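Local structure of N-acetylglucosamine 2-epimerase (Xylella fastidiosa, 3GT5) at residues W243-G248 / F296-T301. The protein probably acts as a sugar isomerase, as a member of the N-acylglucosamine 2-epimerase family. Residues are numbered along the deposited sequence; the frame is centred on the assembly and turned at random.
Sequences WGFQPG and FAPDGT
F245 and F296 face each other as a single antiparallel, hydrogen-bonded bridge. F245 N donates to F296 O at 2.8 Å, with a bent N-H...O angle of 140°. F296 N returns a straighter bond to F245 O at 3.0 Å. Beside this bridge, F245 sets its CB over one face of the F296 ring, a CH-pi contact 3.8 Å from the centroid. The two ring planes lie 30° apart but are slid past one another, so they barely overlap. F296 CG sits between its backbone N and carbonyl carbon (chi1 59°), turning one face of the ring toward F245 CB. P247 CD reaches the same ring near CE2, at 3.9 Å. The F245 ring turns its edge to P298, with CE2 3.9 Å from P298 CA. The far end of the W243 indole, CH2, meets A297 CB at 3.7 Å and also P298 CD. A297-G300 is a type I turn, and D299 OD1 accepts from T301 N in an Asx turn. The contact joins the loop between strands 295-296 and 302-308 to the start of helix 247-263, probably part of the family's alpha/alpha barrel. W218 packs edge-to-face on W243 and F245, while helix 269-284 touches P247 and F296.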
loop_
_atom_site.group_PDB
_atom_site.type_symbol
_atom_site.label_atom_id
_atom_site.label_comp_id
_atom_site.label_asym_id
_atom_site.label_seq_id
_atom_site.Cartn_x
_atom_site.Cartn_y
_atom_site.Cartn_z
ATOM N N TRP A 243 16.286 -1.127 4.441
ATOM C CA TRP A 243 17.306 -1.940 3.775
ATOM C C TRP A 243 16.914 -3.421 3.762
ATOM O O TRP A 243 16.419 -3.946 4.768
ATOM C CB TRP A 243 18.677 -1.799 4.460
ATOM C CG TRP A 243 19.763 -2.524 3.657
ATOM C CD1 TRP A 243 20.500 -1.996 2.626
ATOM C CD2 TRP A 243 20.228 -3.875 3.818
ATOM N NE1 TRP A 243 21.348 -2.942 2.106
ATOM C CE2 TRP A 243 21.217 -4.099 2.826
ATOM C CE3 TRP A 243 19.886 -4.937 4.685
ATOM C CZ2 TRP A 243 21.892 -5.316 2.704
ATOM C CZ3 TRP A 243 20.557 -6.156 4.556
ATOM C CH2 TRP A 243 21.525 -6.348 3.566
ATOM N N GLY A 244 17.204 -4.114 2.661
ATOM C CA GLY A 244 17.050 -5.578 2.571
ATOM C C GLY A 244 15.897 -5.940 1.650
ATOM O O GLY A 244 15.109 -5.042 1.271
ATOM N N PHE A 245 15.791 -7.223 1.273
ATOM C CA PHE A 245 14.612 -7.689 0.567
ATOM C C PHE A 245 13.443 -7.648 1.505
ATOM O O PHE A 245 13.546 -8.076 2.654
ATOM C CB PHE A 245 14.781 -9.118 0.040
ATOM C CG PHE A 245 15.660 -9.224 -1.159
ATOM C CD1 PHE A 245 15.198 -8.806 -2.396
ATOM C CD2 PHE A 245 16.922 -9.798 -1.075
ATOM C CE1 PHE A 245 15.953 -8.935 -3.512
ATOM C CE2 PHE A 245 17.722 -9.930 -2.228
ATOM C CZ PHE A 245 17.237 -9.486 -3.438
ATOM N N GLN A 246 12.321 -7.126 1.007
ATOM C CA GLN A 246 11.091 -6.994 1.775
ATOM C C GLN A 246 10.137 -8.081 1.284
ATOM O O GLN A 246 9.568 -7.938 0.206
ATOM C CB GLN A 246 10.485 -5.619 1.485
ATOM C CG GLN A 246 11.245 -4.475 2.133
ATOM C CD GLN A 246 10.656 -4.191 3.482
ATOM O OE1 GLN A 246 9.438 -3.964 3.577
ATOM N NE2 GLN A 246 11.487 -4.210 4.548
ATOM N N PRO A 247 9.957 -9.183 2.040
ATOM C CA PRO A 247 9.004 -10.183 1.602
ATOM C C PRO A 247 7.595 -9.633 1.324
ATOM O O PRO A 247 6.904 -10.111 0.423
ATOM C CB PRO A 247 8.945 -11.176 2.803
ATOM C CG PRO A 247 9.635 -10.519 3.899
ATOM C CD PRO A 247 10.626 -9.603 3.297
ATOM N N GLY A 248 7.183 -8.660 2.107
ATOM C CA GLY A 248 5.884 -8.001 1.960
ATOM C C GLY A 248 5.724 -7.373 0.603
ATOM O O GLY A 248 4.621 -7.305 0.080
ATOM N N PHE A 296 15.094 -9.682 4.720
ATOM C CA PHE A 296 16.222 -10.602 4.619
ATOM C C PHE A 296 17.262 -10.057 3.653
ATOM O O PHE A 296 16.954 -9.317 2.703
ATOM C CB PHE A 296 15.807 -12.058 4.311
ATOM C CG PHE A 296 15.041 -12.243 3.036
ATOM C CD1 PHE A 296 15.686 -12.474 1.848
ATOM C CD2 PHE A 296 13.658 -12.253 3.056
ATOM C CE1 PHE A 296 14.967 -12.718 0.676
ATOM C CE2 PHE A 296 12.922 -12.439 1.879
ATOM C CZ PHE A 296 13.565 -12.662 0.698
ATOM N N ALA A 297 18.519 -10.359 3.964
ATOM C CA ALA A 297 19.654 -9.903 3.147
ATOM C C ALA A 297 19.764 -10.745 1.882
ATOM O O ALA A 297 19.114 -11.789 1.745
ATOM C CB ALA A 297 20.971 -9.999 3.992
ATOM N N PRO A 298 20.630 -10.330 0.934
ATOM C CA PRO A 298 20.835 -11.135 -0.284
ATOM C C PRO A 298 21.422 -12.556 -0.118
ATOM O O PRO A 298 21.353 -13.342 -1.037
ATOM C CB PRO A 298 21.754 -10.247 -1.131
ATOM C CG PRO A 298 21.463 -8.873 -0.642
ATOM C CD PRO A 298 21.235 -8.994 0.839
ATOM N N ASP A 299 21.948 -12.891 1.064
ATOM C CA ASP A 299 22.404 -14.256 1.357
ATOM C C ASP A 299 21.277 -15.116 1.945
ATOM O O ASP A 299 21.524 -16.273 2.297
ATOM C CB ASP A 299 23.621 -14.217 2.327
ATOM C CG ASP A 299 23.256 -13.740 3.742
ATOM O OD1 ASP A 299 22.283 -12.945 3.880
ATOM O OD2 ASP A 299 23.935 -14.146 4.719
ATOM N N GLY A 300 20.087 -14.508 2.121
ATOM C CA GLY A 300 18.921 -15.163 2.717
ATOM C C GLY A 300 18.747 -14.908 4.211
ATOM O O GLY A 300 17.717 -15.272 4.788
ATOM N N THR A 301 19.745 -14.325 4.864
ATOM C CA THR A 301 19.703 -14.227 6.309
ATOM C C THR A 301 18.730 -13.142 6.731
ATOM O O THR A 301 18.771 -12.020 6.199
ATOM C CB THR A 301 21.096 -13.886 6.904
ATOM O OG1 THR A 301 22.006 -14.926 6.576
ATOM C CG2 THR A 301 21.029 -13.747 8.435
#